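Local structure of RNA N6-adenosine-methyltransferase METTL16,RNA N6-adenosine-methyltransferase METTL16 (6M1U) at residues A[5-10]-A[122-127]; A[27-32]-A[116-121]; A[39-44]-A[143-148]; A[60-65]-A[111-116]. The protein transfers a methyl group to the N6 position of adenosine in RNA, including U6 snRNA, its vertebrate conserved region probably contributing to RNA binding. One frame throughout, in Å; residues are numbered along the deposited sequence.

Interaction 1: residues A[5-10]-A[122-127]; sequences TFVVLA and DALVEM
Phe6 and Val125 meet through both their backbones and their side chains, in a compact example of how an edge strand is fastened to a sheet. Residues 5-8 run antiparallel to 122-127, and two hydrogen-bonded pairs carry the join: Phe6 N to Val125 O at 3.1 Å, returned by Val125 N to Phe6 O, and Val8 with Ala123 in the same manner. In the non-hydrogen-bonded pair between them, a CA-H...O contact runs from Val7 CA to Ala123 O at 3.1 Å.

The apolar contacts divide by face. With CG held between the backbone N and the carbonyl carbon (chi1 76°), the Phe6 ring swings over its cross-strand partner, and Val125 CB lies 3.8 Å from the ring centroid in a CH-pi contact, 19° off the normal. The two branches of Val125 straddle the far half of the ring, CG1 reaching Phe6 CE1 at 3.5 Å. Val8 and Ala123 share this face and touch Met13 of helix 10-20, while Phe6 also meets Cys142 of helix 136-153. The other face is more open: the side chains of Val7 and Leu124 cross at about a right angle, Val7 CG2 3.9 Å from Leu124 CD1.

One polar side chain completes the contact. Asp122 OD1 accepts a hydrogen bond from Ala10 N, modelled at 2.5 Å, a length not to be taken literally at this resolution; Leu9 CD2 lies alongside the same carboxylate. The acceptor thus meets the first turn of helix 10-20, and the whole is an antiparallel edge-strand pairing that runs straight into a helix start.

Interaction 2: residues A[27-32]-A[116-121]; sequences TAEGIV and VKKEVD
Ile31 lays its CG2 methyl over one face of the peptide joining Lys117 and Lys118, the flat group at the centre of this contact, in which no aromatic ring takes part. CG2 of Ile31 is 3.6 Å from Lys118 N and stands above the peptide rather than at its rim. The same methyl touches Lys118 CB at 3.7 Å. The preceding carbonyl is met as well: Ile31 CD1 comes to 3.9 Å from Val116 O. This double reach follows from the first torsion of Ile31 (chi1 62°), which directs both branches at the strand.

On the strand, Val116 answers with its own side chain. Its CG1 packs on Ile31 CB at 3.9 Å and lies close to Ile31 O, an oxygen that already accepts a hydrogen bond from Thr35 OG1. Val116 also touches Val34, Thr35 and Ile38, so it follows the helix along more than one turn.

Toward solvent the chemistry changes. Lys118 is fully extended and carries NZ to within 4.5 Å of Glu29 OE1, too far for a salt bridge, though the opposite charges may attract weakly. Glu29 holds the N-cap position of helix 30-44. Lys117 points away from the helix and forms its salt bridge with Glu126 on the adjacent strand. No hydrogen bond joins the two segments, and the contact illustrates how the first turn of a helix is seated, chiefly through one branched residue, on the backbone and a valine of an antiparallel sheet in a layered alpha/beta fold.

Interaction 3: residues A[39-44]-A[143-148]; sequences EKILTD and TYIRNQ
Ile41 projects from its helix into a small group formed by Tyr144, Ile145 and Gln148, and nearly every contact between the two helices passes through it. Its CD1 rests on Gln148 CB at 3.7 Å, and its CG1 on Gln148 CG at 3.8 Å, so the isoleucine crosses the aliphatic root of the glutamine and leaves the amide aside. The other branch, CG2, slides past the ring of Tyr144, 3.9 Å from CE2, and also lies near Ile145 CG1. With CG2 anti to the backbone N and CG1 anti to the carbonyl carbon (chi1 -69°), the two branches spread over different partners. An alanine at Ile41 is likely to open a gap between the helices, leaving Gln148 CB and the Tyr144 ring without their apolar neighbour.

Closer to the sheet, Leu42 CD2 meets Ile145 CD1 at 3.7 Å, and both residues also rest on Ile114 of the strand below. Here helices 30-44 and 136-153 lie beside each other on one face of the antiparallel sheet, a two-layer alpha/beta arrangement; the axes of the short segments pass 10.3 Å apart at 121°.

Outside this shell, polar bonds brace the first helix. Asp44 OD2 offers its syn lone pair to Lys40 NZ, 2.9 Å away, in a salt bridge spanning one helical turn. Lys40 O accepts both Asp44 N and Thr43 OG1, which approach from the same face of its carbonyl plane. Glu39 reaches across to Arg51 in a salt bridge, linking this helix to the edge strand 48-52, while Tyr144 also touches Leu45, just beyond the helix end.

Interaction 4: residues A[60-65]-A[111-116]; sequences SLFLTA and KCLINV
Leu63 can be followed outward over its cross-strand partner Cys112. CB stands beside Cys112 O; CG, turned by a chi1 of 78° over the strand, comes to 3.9 Å from Cys112 CB; and CD2 runs on to Ile114 CG1 at 3.5 Å, bridging two residues of the facing strand. Beneath, Leu63 N bonds to Cys112 O at 2.8 Å and Cys112 N returns to Leu63 O, with Leu61 and Ile114 paired likewise.

On the reverse face, one side of the Phe62 ring has Cys112 O over it, displaced toward the rim, and CZ of Phe62 comes to 3.9 Å from Lys111 CB. Ser60 OG donates to Asn115 OD1 at 2.9 Å, rising 51° out of the amide's carbonyl plane, while Asn115 ND2 makes a weak hydrogen bond to Glu126. Replacing Asn115 by a leucine would probably leave the buried Ser60 hydroxyl without this acceptor and Glu126 without its weak donor.

Both strands are internal to the sheet, 108-119 at its centre. Strand 48-52 bonds to the outer side of 58-67, and strand 122-131 to that of 108-119, while Leu63, Cys112 and Ile114 pack against helix 136-153 and Leu61 against helix 30-44.

Interactions 1 and 4 are both antiparallel strand pairings, but interaction 4 lies mid-sheet and is buried, whereas interaction 1 ties on an edge strand and is partly exposed. Strand 122-131 joins them, since Glu126 O probably accepts a hydrogen bond from Asn115 N and Val125 packs on Ile114. Interactions 2 and 3 rely on packing, with no hydrogen bond across them: both draw on helix 30-44, one at its first turn near solvent, the other in a buried contact near its far end, their centres about 17 Å apart. Val116 is shared by interactions 2 and 4, and Ile114 meets Leu42 and Ile145 of interaction 3. Charged groups stay on the more open parts, as in interaction 2.

Interaction 1: residues A[5-10]-A[122-127]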
loop_
_atom_site.group_PDB
_atom_site.type_symbol
_atom_site.label_atom_id
_atom_site.label_comp_id
_atom_site.label_asym_id
_atom_site.label_seq_id
_atom_site.Cartn_x
_atom_site.Cartn_y
_atom_site.Cartn_z
ATOM N N THR A 5 -5.500 6.090 6.862
ATOM C CA THR A 5 -6.019 4.772 6.543
ATOM C C THR A 5 -6.915 4.826 5.319
ATOM O O THR A 5 -7.336 5.893 4.873
ATOM C CB THR A 5 -6.795 4.177 7.701
ATOM O OG1 THR A 5 -7.850 5.073 8.033
ATOM C CG2 THR A 5 -5.885 4.001 8.889
ATOM N N PHE A 6 -7.170 3.645 4.762
ATOM C CA PHE A 6 -8.205 3.447 3.762
ATOM C C PHE A 6 -8.492 1.957 3.675
ATOM O O PHE A 6 -7.563 1.148 3.670
ATOM C CB PHE A 6 -7.812 4.040 2.394
ATOM C CG PHE A 6 -6.812 3.225 1.608
ATOM C CD1 PHE A 6 -5.453 3.507 1.686
ATOM C CD2 PHE A 6 -7.230 2.216 0.755
ATOM C CE1 PHE A 6 -4.528 2.780 0.950
ATOM C CE2 PHE A 6 -6.297 1.472 0.025
ATOM C CZ PHE A 6 -4.947 1.761 0.122
ATOM N N VAL A 7 -9.773 1.610 3.637
ATOM C CA VAL A 7 -10.223 0.226 3.530
ATOM C C VAL A 7 -10.046 -0.247 2.091
ATOM O O VAL A 7 -10.192 0.532 1.146
ATOM C CB VAL A 7 -11.703 0.104 3.961
ATOM C CG1 VAL A 7 -12.312 -1.182 3.441
ATOM C CG2 VAL A 7 -11.858 0.175 5.470
ATOM N N VAL A 8 -9.696 -1.515 1.912
ATOM C CA VAL A 8 -9.973 -2.232 0.677
ATOM C C VAL A 8 -11.121 -3.190 0.969
ATOM O O VAL A 8 -10.998 -4.081 1.822
ATOM C CB VAL A 8 -8.741 -2.989 0.165
ATOM C CG1 VAL A 8 -9.118 -3.808 -1.033
ATOM C CG2 VAL A 8 -7.642 -2.034 -0.218
ATOM N N LEU A 9 -12.243 -3.002 0.278
ATOM C CA LEU A 9 -13.419 -3.838 0.503
ATOM C C LEU A 9 -13.174 -5.297 0.094
ATOM O O LEU A 9 -12.451 -5.585 -0.870
ATOM C CB LEU A 9 -14.629 -3.278 -0.263
ATOM C CG LEU A 9 -15.354 -2.079 0.352
ATOM C CD1 LEU A 9 -16.389 -1.515 -0.601
ATOM C CD2 LEU A 9 -15.978 -2.487 1.675
ATOM N N ALA A 10 -13.826 -6.219 0.830
ATOM C CA ALA A 10 -13.644 -7.657 0.619
ATOM C C ALA A 10 -13.958 -8.079 -0.810
ATOM O O ALA A 10 -13.473 -9.128 -1.254
ATOM C CB ALA A 10 -14.500 -8.453 1.604
ATOM N N ASP A 122 -13.111 -6.805 5.371
ATOM C CA ASP A 122 -12.281 -6.096 4.411
ATOM C C ASP A 122 -10.850 -5.971 4.930
ATOM O O ASP A 122 -10.475 -6.543 5.960
ATOM C CB ASP A 122 -12.877 -4.715 4.122
ATOM C CG ASP A 122 -14.382 -4.753 3.909
ATOM O OD1 ASP A 122 -14.835 -5.326 2.892
ATOM O OD2 ASP A 122 -15.106 -4.206 4.767
ATOM N N ALA A 123 -10.058 -5.173 4.221
ATOM C CA ALA A 123 -8.669 -4.912 4.558
ATOM C C ALA A 123 -8.510 -3.449 4.933
ATOM O O ALA A 123 -8.936 -2.559 4.189
ATOM C CB ALA A 123 -7.747 -5.236 3.389
ATOM N N LEU A 124 -7.885 -3.203 6.073
ATOM C CA LEU A 124 -7.520 -1.854 6.466
ATOM C C LEU A 124 -6.069 -1.614 6.085
ATOM O O LEU A 124 -5.188 -2.391 6.464
ATOM C CB LEU A 124 -7.711 -1.661 7.965
ATOM C CG LEU A 124 -7.647 -0.226 8.456
ATOM C CD1 LEU A 124 -8.737 0.597 7.782
ATOM C CD2 LEU A 124 -7.782 -0.207 9.965
ATOM N N VAL A 125 -5.820 -0.544 5.346
ATOM C CA VAL A 125 -4.463 -0.124 5.012
ATOM C C VAL A 125 -4.121 1.043 5.928
ATOM O O VAL A 125 -4.738 2.107 5.826
ATOM C CB VAL A 125 -4.332 0.278 3.534
ATOM C CG1 VAL A 125 -2.938 0.705 3.243
ATOM C CG2 VAL A 125 -4.722 -0.866 2.604
ATOM N N GLU A 126 -3.185 0.851 6.858
ATOM C CA GLU A 126 -2.644 1.967 7.630
ATOM C C GLU A 126 -1.304 2.399 7.055
ATOM O O GLU A 126 -0.460 1.563 6.710
ATOM C CB GLU A 126 -2.432 1.632 9.113
ATOM C CG GLU A 126 -3.359 0.637 9.759
ATOM C CD GLU A 126 -3.092 0.494 11.265
ATOM O OE1 GLU A 126 -1.915 0.601 11.708
ATOM O OE2 GLU A 126 -4.082 0.283 12.006
ATOM N N MET A 127 -1.082 3.707 7.009
ATOM C CA MET A 127 0.236 4.251 6.699
ATOM C C MET A 127 0.685 5.139 7.848
ATOM O O MET A 127 -0.040 6.052 8.243
ATOM C CB MET A 127 0.208 5.020 5.390
ATOM C CG MET A 127 -0.314 4.179 4.269
ATOM S SD MET A 127 0.074 4.942 2.707
ATOM C CE MET A 127 1.703 5.658 3.010
#

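Interaction 2: residues A[27-32]-A[116-121]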
loop_
_atom_site.group_PDB
_atom_site.type_symbol
_atom_site.label_atom_id
_atom_site.label_comp_id
_atom_site.label_asym_id
_atom_site.label_seq_id
_atom_site.Cartn_x
_atom_site.Cartn_y
_atom_site.Cartn_z
ATOM N N THR A 27 -5.938 -18.781 -3.782
ATOM C CA THR A 27 -4.561 -19.142 -3.448
ATOM C C THR A 27 -4.138 -18.614 -2.078
ATOM O O THR A 27 -3.908 -19.391 -1.146
ATOM C CB THR A 27 -3.628 -18.649 -4.558
ATOM O OG1 THR A 27 -3.785 -17.235 -4.706
ATOM C CG2 THR A 27 -3.955 -19.342 -5.878
ATOM N N ALA A 28 -4.065 -17.287 -1.924
ATOM C CA ALA A 28 -3.407 -16.640 -0.793
ATOM C C ALA A 28 -4.375 -15.732 -0.043
ATOM O O ALA A 28 -5.336 -15.220 -0.624
ATOM C CB ALA A 28 -2.210 -15.806 -1.258
ATOM N N GLU A 29 -4.095 -15.533 1.249
ATOM C CA GLU A 29 -4.927 -14.670 2.129
ATOM C C GLU A 29 -5.301 -13.392 1.372
ATOM O O GLU A 29 -4.673 -13.118 0.338
ATOM C CB GLU A 29 -4.165 -14.329 3.409
ATOM C CG GLU A 29 -4.384 -15.330 4.527
ATOM C CD GLU A 29 -5.270 -14.828 5.651
ATOM O OE1 GLU A 29 -6.489 -15.086 5.602
ATOM O OE2 GLU A 29 -4.740 -14.182 6.574
ATOM N N GLY A 30 -6.277 -12.642 1.888
ATOM C CA GLY A 30 -6.735 -11.401 1.234
ATOM C C GLY A 30 -5.787 -10.242 1.474
ATOM O O GLY A 30 -5.515 -9.500 0.515
ATOM N N ILE A 31 -5.299 -10.093 2.708
ATOM C CA ILE A 31 -4.371 -8.976 3.053
ATOM C C ILE A 31 -3.012 -9.223 2.389
ATOM O O ILE A 31 -2.336 -8.237 2.056
ATOM C CB ILE A 31 -4.250 -8.799 4.579
ATOM C CG1 ILE A 31 -3.659 -10.036 5.255
ATOM C CG2 ILE A 31 -5.591 -8.420 5.183
ATOM C CD1 ILE A 31 -3.688 -9.974 6.762
ATOM N N VAL A 32 -2.633 -10.490 2.207
ATOM C CA VAL A 32 -1.332 -10.820 1.557
ATOM C C VAL A 32 -1.412 -10.385 0.092
ATOM O O VAL A 32 -0.480 -9.717 -0.381
ATOM C CB VAL A 32 -1.007 -12.320 1.667
ATOM C CG1 VAL A 32 0.069 -12.729 0.676
ATOM C CG2 VAL A 32 -0.608 -12.706 3.080
ATOM N N VAL A 116 -1.102 -3.683 6.312
ATOM C CA VAL A 116 -2.322 -4.149 5.663
ATOM C C VAL A 116 -2.974 -5.119 6.633
ATOM O O VAL A 116 -2.480 -6.233 6.829
ATOM C CB VAL A 116 -2.045 -4.793 4.298
ATOM C CG1 VAL A 116 -3.351 -5.146 3.643
ATOM C CG2 VAL A 116 -1.236 -3.834 3.414
ATOM N N LYS A 117 -3.994 -4.645 7.349
ATOM C CA LYS A 117 -4.627 -5.489 8.397
ATOM C C LYS A 117 -6.061 -5.852 8.012
ATOM O O LYS A 117 -6.707 -5.066 7.297
ATOM C CB LYS A 117 -4.598 -4.769 9.748
ATOM C CG LYS A 117 -3.945 -3.396 9.740
ATOM C CD LYS A 117 -4.386 -2.521 10.891
ATOM C CE LYS A 117 -3.676 -2.843 12.187
ATOM N NZ LYS A 117 -4.168 -2.004 13.303
ATOM N N LYS A 118 -6.424 -7.077 8.383
ATOM C CA LYS A 118 -7.756 -7.633 8.096
ATOM C C LYS A 118 -8.642 -7.111 9.201
ATOM O O LYS A 118 -8.475 -7.533 10.328
ATOM C CB LYS A 118 -7.732 -9.158 8.158
ATOM C CG LYS A 118 -9.040 -9.843 7.808
ATOM C CD LYS A 118 -8.947 -11.352 7.837
ATOM C CE LYS A 118 -10.262 -12.022 7.511
ATOM N NZ LYS A 118 -10.168 -13.502 7.541
ATOM N N GLU A 119 -9.498 -6.179 8.839
ATOM C CA GLU A 119 -10.418 -5.550 9.797
ATOM C C GLU A 119 -11.797 -5.933 9.295
ATOM O O GLU A 119 -11.995 -5.812 8.083
ATOM C CB GLU A 119 -10.203 -4.044 9.755
ATOM C CG GLU A 119 -11.053 -3.268 10.728
ATOM C CD GLU A 119 -11.665 -2.042 10.082
ATOM O OE1 GLU A 119 -12.206 -2.177 8.984
ATOM O OE2 GLU A 119 -11.587 -0.963 10.670
ATOM N N VAL A 120 -12.640 -6.472 10.177
ATOM C CA VAL A 120 -13.998 -6.918 9.767
ATOM C C VAL A 120 -13.819 -7.912 8.630
ATOM O O VAL A 120 -13.134 -8.919 8.815
ATOM C CB VAL A 120 -14.928 -5.765 9.363
ATOM C CG1 VAL A 120 -16.249 -6.305 8.843
ATOM C CG2 VAL A 120 -15.153 -4.810 10.522
ATOM N N ASP A 121 -14.390 -7.604 7.477
ATOM C CA ASP A 121 -14.322 -8.591 6.403
ATOM C C ASP A 121 -13.321 -8.118 5.368
ATOM O O ASP A 121 -12.789 -8.907 4.578
ATOM C CB ASP A 121 -15.686 -8.798 5.732
ATOM C CG ASP A 121 -16.747 -9.286 6.691
ATOM O OD1 ASP A 121 -16.380 -9.766 7.786
ATOM O OD2 ASP A 121 -17.950 -9.199 6.338
#

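Interaction 3: residues A[39-44]-A[143-148]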
loop_
_atom_site.group_PDB
_atom_site.type_symbol
_atom_site.label_atom_id
_atom_site.label_comp_id
_atom_site.label_asym_id
_atom_site.label_seq_id
_atom_site.Cartn_x
_atom_site.Cartn_y
_atom_site.Cartn_z
ATOM N N GLU A 39 3.129 -3.730 -3.170
ATOM C CA GLU A 39 4.544 -3.924 -3.481
ATOM C C GLU A 39 4.807 -3.711 -4.962
ATOM O O GLU A 39 5.811 -3.097 -5.340
ATOM C CB GLU A 39 4.991 -5.318 -3.047
ATOM C CG GLU A 39 5.131 -5.481 -1.547
ATOM C CD GLU A 39 5.343 -6.926 -1.101
ATOM O OE1 GLU A 39 5.096 -7.877 -1.879
ATOM O OE2 GLU A 39 5.767 -7.107 0.059
ATOM N N LYS A 40 3.892 -4.177 -5.819
ATOM C CA LYS A 40 4.012 -3.912 -7.249
ATOM C C LYS A 40 3.946 -2.411 -7.531
ATOM O O LYS A 40 4.751 -1.874 -8.298
ATOM C CB LYS A 40 2.909 -4.661 -8.002
ATOM C CG LYS A 40 3.298 -5.139 -9.394
ATOM C CD LYS A 40 3.106 -4.065 -10.436
ATOM C CE LYS A 40 4.031 -4.317 -11.622
ATOM N NZ LYS A 40 3.576 -3.575 -12.854
ATOM N N ILE A 41 3.010 -1.714 -6.894
ATOM C CA ILE A 41 2.827 -0.292 -7.158
ATOM C C ILE A 41 4.056 0.499 -6.736
ATOM O O ILE A 41 4.462 1.461 -7.407
ATOM C CB ILE A 41 1.565 0.203 -6.430
ATOM C CG1 ILE A 41 0.323 -0.392 -7.090
ATOM C CG2 ILE A 41 1.567 1.745 -6.330
ATOM C CD1 ILE A 41 -0.862 -0.368 -6.225
ATOM N N LEU A 42 4.650 0.127 -5.598
ATOM C CA LEU A 42 5.787 0.881 -5.082
ATOM C C LEU A 42 7.016 0.640 -5.934
ATOM O O LEU A 42 7.680 1.602 -6.335
ATOM C CB LEU A 42 6.065 0.533 -3.614
ATOM C CG LEU A 42 4.928 0.930 -2.665
ATOM C CD1 LEU A 42 5.156 0.461 -1.235
ATOM C CD2 LEU A 42 4.712 2.410 -2.710
ATOM N N THR A 43 7.328 -0.634 -6.250
ATOM C CA THR A 43 8.517 -0.881 -7.073
ATOM C C THR A 43 8.426 -0.122 -8.390
ATOM O O THR A 43 9.429 0.421 -8.858
ATOM C CB THR A 43 8.742 -2.370 -7.367
ATOM O OG1 THR A 43 7.647 -2.839 -8.140
ATOM C CG2 THR A 43 8.856 -3.201 -6.115
ATOM N N ASP A 44 7.226 -0.031 -8.971
ATOM C CA ASP A 44 7.043 0.734 -10.198
ATOM C C ASP A 44 7.427 2.197 -10.010
ATOM O O ASP A 44 7.951 2.812 -10.943
ATOM C CB ASP A 44 5.594 0.612 -10.690
ATOM C CG ASP A 44 5.255 -0.805 -11.200
ATOM O OD1 ASP A 44 6.179 -1.662 -11.285
ATOM O OD2 ASP A 44 4.060 -1.065 -11.507
ATOM N N THR A 143 -2.776 8.626 -1.171
ATOM C CA THR A 143 -3.789 8.879 -2.189
ATOM C C THR A 143 -3.379 8.270 -3.519
ATOM O O THR A 143 -4.234 7.772 -4.256
ATOM C CB THR A 143 -4.041 10.380 -2.354
ATOM O OG1 THR A 143 -4.272 10.974 -1.075
ATOM C CG2 THR A 143 -5.275 10.628 -3.205
ATOM N N TYR A 144 -2.080 8.272 -3.834
ATOM C CA TYR A 144 -1.658 7.690 -5.100
ATOM C C TYR A 144 -1.846 6.185 -5.090
ATOM O O TYR A 144 -2.455 5.627 -6.011
ATOM C CB TYR A 144 -0.213 8.045 -5.416
ATOM C CG TYR A 144 0.298 7.288 -6.620
ATOM C CD1 TYR A 144 -0.087 7.648 -7.905
ATOM C CD2 TYR A 144 1.159 6.200 -6.470
ATOM C CE1 TYR A 144 0.369 6.947 -9.016
ATOM C CE2 TYR A 144 1.609 5.488 -7.565
ATOM C CZ TYR A 144 1.219 5.865 -8.842
ATOM O OH TYR A 144 1.676 5.152 -9.940
ATOM N N ILE A 145 -1.351 5.513 -4.041
ATOM C CA ILE A 145 -1.422 4.052 -3.977
ATOM C C ILE A 145 -2.869 3.577 -4.070
ATOM O O ILE A 145 -3.221 2.767 -4.934
ATOM C CB ILE A 145 -0.751 3.538 -2.693
ATOM C CG1 ILE A 145 0.771 3.738 -2.774
ATOM C CG2 ILE A 145 -1.170 2.069 -2.429
ATOM C CD1 ILE A 145 1.499 3.742 -1.418
ATOM N N ARG A 146 -3.718 4.063 -3.162
ATOM C CA ARG A 146 -5.134 3.725 -3.186
ATOM C C ARG A 146 -5.747 4.017 -4.548
ATOM O O ARG A 146 -6.593 3.256 -5.030
ATOM C CB ARG A 146 -5.853 4.493 -2.081
ATOM C CG ARG A 146 -7.332 4.225 -1.967
ATOM C CD ARG A 146 -7.892 4.993 -0.792
ATOM N NE ARG A 146 -9.320 4.763 -0.606
ATOM C CZ ARG A 146 -9.993 5.171 0.467
ATOM N NH1 ARG A 146 -9.339 5.818 1.433
ATOM N NH2 ARG A 146 -11.302 4.937 0.578
ATOM N N ASN A 147 -5.310 5.098 -5.202
ATOM C CA ASN A 147 -5.780 5.360 -6.558
ATOM C C ASN A 147 -5.284 4.285 -7.507
ATOM O O ASN A 147 -6.060 3.741 -8.301
ATOM C CB ASN A 147 -5.344 6.754 -7.022
ATOM C CG ASN A 147 -6.299 7.867 -6.536
ATOM O OD1 ASN A 147 -7.194 7.639 -5.695
ATOM N ND2 ASN A 147 -6.106 9.078 -7.063
ATOM N N GLN A 148 -4.013 3.914 -7.389
ATOM C CA GLN A 148 -3.474 2.871 -8.251
ATOM C C GLN A 148 -4.225 1.558 -8.056
ATOM O O GLN A 148 -4.478 0.839 -9.029
ATOM C CB GLN A 148 -1.976 2.693 -7.994
ATOM C CG GLN A 148 -1.206 2.281 -9.238
ATOM C CD GLN A 148 -1.363 3.273 -10.381
ATOM O OE1 GLN A 148 -0.919 4.411 -10.293
ATOM N NE2 GLN A 148 -2.003 2.840 -11.460
#

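Interaction 4: residues A[60-65]-A[111-116]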
loop_
_atom_site.group_PDB
_atom_site.type_symbol
_atom_site.label_atom_id
_atom_site.label_comp_id
_atom_site.label_asym_id
_atom_site.label_seq_id
_atom_site.Cartn_x
_atom_site.Cartn_y
_atom_site.Cartn_z
ATOM N N SER A 60 3.175 -6.069 6.854
ATOM C CA SER A 60 3.740 -4.728 6.935
ATOM C C SER A 60 4.832 -4.521 5.897
ATOM O O SER A 60 5.706 -5.378 5.720
ATOM C CB SER A 60 4.332 -4.449 8.317
ATOM O OG SER A 60 3.390 -4.735 9.332
ATOM N N LEU A 61 4.797 -3.360 5.247
ATOM C CA LEU A 61 5.900 -2.853 4.449
ATOM C C LEU A 61 6.557 -1.685 5.163
ATOM O O LEU A 61 5.863 -0.786 5.634
ATOM C CB LEU A 61 5.415 -2.341 3.114
ATOM C CG LEU A 61 4.837 -3.409 2.257
ATOM C CD1 LEU A 61 4.338 -2.692 1.016
ATOM C CD2 LEU A 61 5.980 -4.364 1.992
ATOM N N PHE A 62 7.879 -1.676 5.220
ATOM C CA PHE A 62 8.615 -0.465 5.543
ATOM C C PHE A 62 9.134 0.122 4.238
ATOM O O PHE A 62 9.746 -0.595 3.433
ATOM C CB PHE A 62 9.781 -0.725 6.500
ATOM C CG PHE A 62 10.422 0.533 7.003
ATOM C CD1 PHE A 62 11.445 1.144 6.298
ATOM C CD2 PHE A 62 9.973 1.136 8.165
ATOM C CE1 PHE A 62 12.011 2.311 6.760
ATOM C CE2 PHE A 62 10.540 2.322 8.617
ATOM C CZ PHE A 62 11.555 2.894 7.921
ATOM N N LEU A 63 8.871 1.407 4.005
ATOM C CA LEU A 63 9.250 1.986 2.729
ATOM C C LEU A 63 10.000 3.296 2.923
ATOM O O LEU A 63 9.831 4.006 3.914
ATOM C CB LEU A 63 8.042 2.185 1.802
ATOM C CG LEU A 63 7.211 3.390 2.145
ATOM C CD1 LEU A 63 7.458 4.503 1.149
ATOM C CD2 LEU A 63 5.772 2.992 2.170
ATOM N N THR A 64 10.850 3.587 1.952
ATOM C CA THR A 64 11.727 4.747 1.949
ATOM C C THR A 64 11.521 5.417 0.604
ATOM O O THR A 64 11.913 4.857 -0.425
ATOM C CB THR A 64 13.182 4.321 2.134
ATOM O OG1 THR A 64 13.352 3.773 3.442
ATOM C CG2 THR A 64 14.092 5.483 1.985
ATOM N N ALA A 65 10.876 6.579 0.600
ATOM C CA ALA A 65 10.734 7.381 -0.605
ATOM C C ALA A 65 11.592 8.631 -0.471
ATOM O O ALA A 65 12.041 8.982 0.623
ATOM C CB ALA A 65 9.273 7.751 -0.866
ATOM N N LYS A 111 10.145 8.265 5.314
ATOM C CA LYS A 111 10.044 6.882 5.767
ATOM C C LYS A 111 8.662 6.582 6.333
ATOM O O LYS A 111 8.155 7.351 7.156
ATOM C CB LYS A 111 11.100 6.610 6.840
ATOM C CG LYS A 111 12.487 6.905 6.392
ATOM C CD LYS A 111 13.467 6.344 7.369
ATOM C CE LYS A 111 14.909 6.516 6.884
ATOM N NZ LYS A 111 15.813 6.357 8.033
ATOM N N CYS A 112 8.076 5.450 5.919
ATOM C CA CYS A 112 6.700 5.082 6.251
ATOM C C CYS A 112 6.572 3.593 6.479
ATOM O O CYS A 112 7.201 2.785 5.789
ATOM C CB CYS A 112 5.688 5.400 5.152
ATOM S SG CYS A 112 5.579 7.105 4.753
ATOM N N LEU A 113 5.682 3.246 7.404
ATOM C CA LEU A 113 5.244 1.878 7.619
ATOM C C LEU A 113 3.822 1.701 7.090
ATOM O O LEU A 113 2.873 2.294 7.627
ATOM C CB LEU A 113 5.311 1.542 9.102
ATOM C CG LEU A 113 5.058 0.077 9.377
ATOM C CD1 LEU A 113 6.228 -0.738 8.791
ATOM C CD2 LEU A 113 4.908 -0.080 10.890
ATOM N N ILE A 114 3.666 0.869 6.059
ATOM C CA ILE A 114 2.340 0.437 5.615
ATOM C C ILE A 114 2.010 -0.875 6.309
ATOM O O ILE A 114 2.774 -1.848 6.198
ATOM C CB ILE A 114 2.256 0.272 4.089
ATOM C CG1 ILE A 114 2.860 1.477 3.350
ATOM C CG2 ILE A 114 0.806 0.120 3.678
ATOM C CD1 ILE A 114 2.640 1.446 1.840
ATOM N N ASN A 115 0.893 -0.882 7.052
ATOM C CA ASN A 115 0.260 -2.100 7.551
ATOM C C ASN A 115 -0.958 -2.423 6.695
ATOM O O ASN A 115 -1.761 -1.536 6.382
ATOM C CB ASN A 115 -0.180 -1.969 9.012
ATOM C CG ASN A 115 0.987 -1.832 9.961
ATOM O OD1 ASN A 115 2.115 -2.089 9.584
ATOM N ND2 ASN A 115 0.721 -1.434 11.200
ATOM N N VAL A 116 -1.102 -3.683 6.312
ATOM C CA VAL A 116 -2.322 -4.149 5.663
ATOM C C VAL A 116 -2.974 -5.119 6.633
ATOM O O VAL A 116 -2.480 -6.233 6.829
ATOM C CB VAL A 116 -2.045 -4.793 4.298
ATOM C CG1 VAL A 116 -3.351 -5.146 3.643
ATOM C CG2 VAL A 116 -1.236 -3.834 3.414
#